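Local coordinates for ethanolamine utilization protein EutL (Clostridium perfringens E str. JGS1987, PDB 4TME), which builds, as a trimer, part of the shell of the ethanolamine-utilization bacterial microcompartment, binds ethanolamine, and probably lets that substrate control the opening of its pore, at residues G37-D42 / N100-F105; L150-L155 / E205-V210. All blocks are in the same frame, centred on the assembly; numbering follows the deposited sequence. Where two conformers were deposited one is given.

Contact 1 of 2, residues G37-D42 / N100-F105; sequences GLITAD and NATLDF
Ile-39 of strand 35-41 meets Thr-102 and Leu-103 of helix 92-106 through apolar packing, its CD1 methyl making both touches. CD1, at the end of the longer branch, meets CG2 of Thr-102 at 3.7 Å, the two side chains pointing at each other and touching tip to tip. The same CD1 also lies 4.2 Å from CD2 of Leu-103, but here the approach is different: the side chains slide past one another in opposite directions, so the leucine lies alongside the isoleucine. Ile-39 reaches this far because its chain is extended, with CG1 opposite the backbone N (chi1 -171°) and CD1 continuing outward (chi2 168°). On the helix, Thr-102 directs its CB at the strand, whereas Leu-103 starts off to one side and only its end swings nearer.

No hydrogen bond joins the two segments; the polar groups find partners outside the pair. Thr-102 turns CG2 to the isoleucine by holding OG1 beside its backbone N (chi1 -57°), where the hydroxyl hydrogen-bonds to O of Gly-98, one turn back in helix 92-106. Ile-39 shares backbone hydrogen bonds with Gly-85 of strand 83-89.

Further apolar neighbours surround the meeting point. Thr-102 also touches Ala-54 of helix 44-57 and Leu-87 of strand 83-89, while Leu-103 packs on Val-10 and Val-13 of strand 10-16 and on Phe-217 of a second subunit.

The four-stranded antiparallel sheet with helices 44-57 and 92-106 against it is the alpha/beta core of a BMC domain. With 100 Å² buried and only methyl groups meeting, strand and helix are joined here by shape and the hydrophobic effect, not by directional bonds.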
# COMPACT_ATOMS: atom_id res chain seq x y z
N GLY C 37 -22.15 -2.93 -12.49
CA GLY C 37 -21.41 -4.06 -13.00
C GLY C 37 -20.04 -4.04 -12.35
O GLY C 37 -19.37 -3.02 -12.34
N LEU C 38 -19.65 -5.19 -11.78
CA LEU C 38 -18.43 -5.36 -11.00
C LEU C 38 -17.45 -6.25 -11.77
O LEU C 38 -17.86 -7.31 -12.28
CB LEU C 38 -18.74 -6.01 -9.65
CG LEU C 38 -19.87 -5.49 -8.75
CD1 LEU C 38 -20.10 -6.43 -7.56
CD2 LEU C 38 -19.55 -4.10 -8.24
N ILE C 39 -16.17 -5.88 -11.81
CA ILE C 39 -15.18 -6.72 -12.46
C ILE C 39 -13.85 -6.67 -11.72
O ILE C 39 -13.44 -5.61 -11.22
CB ILE C 39 -14.98 -6.30 -13.94
CG1 ILE C 39 -14.11 -7.31 -14.68
CG2 ILE C 39 -14.45 -4.88 -14.06
CD1 ILE C 39 -14.14 -7.10 -16.22
N THR C 40 -13.19 -7.83 -11.64
CA THR C 40 -11.79 -7.89 -11.20
C THR C 40 -10.97 -8.66 -12.22
O THR C 40 -11.49 -9.49 -12.97
CB THR C 40 -11.61 -8.57 -9.82
OG1 THR C 40 -11.95 -9.95 -9.90
CG2 THR C 40 -12.47 -7.89 -8.77
N ALA C 41 -9.68 -8.37 -12.23
CA ALA C 41 -8.77 -8.93 -13.21
C ALA C 41 -7.34 -8.90 -12.66
O ALA C 41 -7.09 -8.24 -11.65
CB ALA C 41 -8.86 -8.15 -14.51
N ASP C 42 -6.41 -9.58 -13.32
CA ASP C 42 -5.03 -9.61 -12.84
C ASP C 42 -4.13 -8.53 -13.48
O ASP C 42 -2.91 -8.58 -13.31
CB ASP C 42 -4.42 -10.98 -13.03
CG ASP C 42 -4.22 -11.35 -14.50
OD1 ASP C 42 -4.45 -10.50 -15.38
OD2 ASP C 42 -3.82 -12.51 -14.74
N ASN C 100 -19.88 -6.82 -21.09
CA ASN C 100 -19.49 -7.63 -22.23
C ASN C 100 -18.43 -6.91 -23.07
O ASN C 100 -17.45 -7.52 -23.50
CB ASN C 100 -20.71 -8.01 -23.07
CG ASN C 100 -21.46 -9.22 -22.48
OD1 ASN C 100 -20.92 -10.32 -22.43
ND2 ASN C 100 -22.70 -9.00 -22.01
N ALA C 101 -18.57 -5.59 -23.24
CA ALA C 101 -17.57 -4.83 -24.01
C ALA C 101 -16.22 -4.80 -23.28
O ALA C 101 -15.16 -4.81 -23.93
CB ALA C 101 -18.07 -3.41 -24.28
N THR C 102 -16.28 -4.74 -21.95
CA THR C 102 -15.08 -4.73 -21.10
C THR C 102 -14.33 -6.05 -21.27
O THR C 102 -13.13 -6.09 -21.53
CB THR C 102 -15.42 -4.52 -19.62
OG1 THR C 102 -16.17 -3.31 -19.45
CG2 THR C 102 -14.15 -4.41 -18.78
N LEU C 103 -15.06 -7.14 -21.12
CA LEU C 103 -14.47 -8.46 -21.23
C LEU C 103 -13.86 -8.66 -22.59
O LEU C 103 -12.75 -9.18 -22.73
CB LEU C 103 -15.54 -9.53 -20.99
CG LEU C 103 -16.05 -9.63 -19.57
CD1 LEU C 103 -17.38 -10.39 -19.52
CD2 LEU C 103 -15.03 -10.33 -18.75
N ASP C 104 -14.59 -8.28 -23.63
CA ASP C 104 -14.08 -8.48 -24.98
C ASP C 104 -12.79 -7.68 -25.20
O ASP C 104 -11.87 -8.16 -25.87
CB ASP C 104 -15.12 -8.12 -26.01
CG ASP C 104 -16.25 -9.13 -26.09
OD1 ASP C 104 -16.20 -10.20 -25.43
OD2 ASP C 104 -17.20 -8.83 -26.81
N PHE C 105 -12.72 -6.48 -24.63
CA PHE C 105 -11.51 -5.68 -24.81
C PHE C 105 -10.32 -6.31 -24.09
O PHE C 105 -9.22 -6.35 -24.62
CB PHE C 105 -11.70 -4.24 -24.31
CG PHE C 105 -10.54 -3.35 -24.69
CD1 PHE C 105 -10.51 -2.74 -25.94
CD2 PHE C 105 -9.48 -3.18 -23.83
CE1 PHE C 105 -9.43 -1.93 -26.30
CE2 PHE C 105 -8.40 -2.38 -24.19
CZ PHE C 105 -8.38 -1.77 -25.42

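Contact 2 of 2, residues L150-L155 / E205-V210; sequences LVAPPL and EAVQSV
Strand 146-152 and the start of helix 154-167 belong to the second BMC domain, and both face helix 193-212 here. From the end of the strand, CB of Ala-152 points at the helix and touches CG2 of Val-207 at 3.8 Å. Their CA atoms are 7.4 Å apart, a close approach that the small alanine permits. Pro-153, at the N-cap position, turns the chain into helix 154-167, whose Leu-155 makes the second touch: its CD2 lies 3.9 Å from CG1 of Val-210, the two side chains crossing at a slant. With CG opposite the backbone N (chi1 180°), Leu-155 carries its branched end nearer to helix 193-212, although its CB sets out to one side.

Val-207 and Val-210, three residues apart, thus present methyl groups to strand and helix in turn, and no hydrogen bond crosses. Tyr-123 packs on both Ala-152 and Val-207, while Leu-79 of a third subunit packs on Val-210. Val-151, whose CB points away from this helix, touches bound ethanolamine. The strand thus sets Val-151, which touches the ligand, next to Ala-152, which packs on the helix, within the helix-on-antiparallel-sheet arrangement of the BMC fold.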
# COMPACT_ATOMS: atom_id res chain seq x y z
N LEU C 150 0.92 5.20 -20.63
CA LEU C 150 2.30 4.73 -20.45
C LEU C 150 2.51 4.27 -19.01
O LEU C 150 2.30 5.05 -18.08
CB LEU C 150 3.28 5.87 -20.77
CG LEU C 150 3.06 6.54 -22.14
CD1 LEU C 150 4.08 7.66 -22.37
CD2 LEU C 150 3.13 5.53 -23.27
N VAL C 151 2.88 3.00 -18.84
CA VAL C 151 3.10 2.44 -17.50
C VAL C 151 4.34 1.56 -17.48
O VAL C 151 4.55 0.76 -18.37
CB VAL C 151 1.89 1.60 -17.03
CG1 VAL C 151 2.10 1.11 -15.60
CG2 VAL C 151 0.61 2.42 -17.11
N ALA C 152 5.18 1.74 -16.46
CA ALA C 152 6.33 0.86 -16.26
C ALA C 152 6.73 0.89 -14.79
O ALA C 152 6.17 1.65 -14.01
CB ALA C 152 7.50 1.30 -17.15
N PRO C 153 7.69 0.04 -14.40
CA PRO C 153 8.12 0.13 -13.00
C PRO C 153 8.76 1.49 -12.72
O PRO C 153 9.08 2.21 -13.65
CB PRO C 153 9.10 -1.04 -12.86
CG PRO C 153 8.68 -2.01 -13.96
CD PRO C 153 8.31 -1.10 -15.10
N PRO C 154 8.93 1.87 -11.44
CA PRO C 154 9.21 3.27 -11.09
C PRO C 154 10.37 3.96 -11.83
O PRO C 154 10.11 5.01 -12.41
CB PRO C 154 9.48 3.17 -9.58
CG PRO C 154 8.56 2.04 -9.17
CD PRO C 154 8.75 1.03 -10.24
N LEU C 155 11.59 3.45 -11.80
CA LEU C 155 12.70 4.18 -12.42
C LEU C 155 12.57 4.15 -13.95
O LEU C 155 12.77 5.16 -14.61
CB LEU C 155 14.04 3.62 -11.95
CG LEU C 155 15.31 4.30 -12.53
CD1 LEU C 155 16.42 4.27 -11.50
CD2 LEU C 155 15.78 3.64 -13.80
N GLU C 205 10.85 1.97 -26.12
CA GLU C 205 12.28 1.86 -26.43
C GLU C 205 13.10 2.22 -25.19
O GLU C 205 14.10 1.56 -24.88
CB GLU C 205 12.65 2.78 -27.59
CG GLU C 205 14.11 2.63 -28.02
CD GLU C 205 14.51 3.61 -29.10
OE1 GLU C 205 13.61 4.22 -29.71
OE2 GLU C 205 15.73 3.76 -29.34
N ALA C 206 12.66 3.25 -24.47
CA ALA C 206 13.40 3.69 -23.29
C ALA C 206 13.31 2.67 -22.14
O ALA C 206 14.30 2.41 -21.45
CB ALA C 206 12.90 5.05 -22.82
N VAL C 207 12.15 2.07 -21.93
CA VAL C 207 12.02 1.04 -20.91
C VAL C 207 12.93 -0.15 -21.26
O VAL C 207 13.64 -0.68 -20.40
CB VAL C 207 10.56 0.55 -20.72
CG1 VAL C 207 10.53 -0.59 -19.71
CG2 VAL C 207 9.66 1.70 -20.22
N GLN C 208 12.95 -0.53 -22.53
CA GLN C 208 13.77 -1.68 -22.93
C GLN C 208 15.24 -1.35 -22.72
O GLN C 208 16.04 -2.21 -22.35
CB GLN C 208 13.50 -2.07 -24.40
CG GLN C 208 12.11 -2.69 -24.52
CD GLN C 208 11.85 -3.42 -25.82
OE1 GLN C 208 12.72 -3.51 -26.70
NE2 GLN C 208 10.63 -3.97 -25.95
N SER C 209 15.59 -0.08 -22.93
CA SER C 209 16.97 0.36 -22.77
C SER C 209 17.41 0.19 -21.32
O SER C 209 18.52 -0.29 -21.06
CB SER C 209 17.14 1.81 -23.19
OG SER C 209 18.48 2.22 -22.95
N VAL C 210 16.55 0.56 -20.38
CA VAL C 210 16.90 0.46 -18.95
C VAL C 210 16.99 -1.01 -18.57
O VAL C 210 17.91 -1.44 -17.87
CB VAL C 210 15.88 1.18 -18.03
CG1 VAL C 210 16.24 0.99 -16.57
CG2 VAL C 210 15.87 2.67 -18.34

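How the contacts relate
Contact 1 comes wholly earlier in the chain than contact 2, the first in the leading BMC domain and the second in the trailing one. Their centres are 26 Å apart, flanking the middle of the chain, and their nearest atoms stay about 11 Å from each other. They share no helix or sheet: 37-41 lies in the four-stranded sheet and 150-152 in the six-stranded one, the rest of the latter segment leading into helix 154-167. Yet in both a strand packs on a helix, 92-106 or 193-212, that follows it in the chain, consistent with the tandem BMC domains of EutL. Around the trimer the two halves also meet: Leu-38 and Thr-40 of contact 1 pack on Leu-155 of a second subunit.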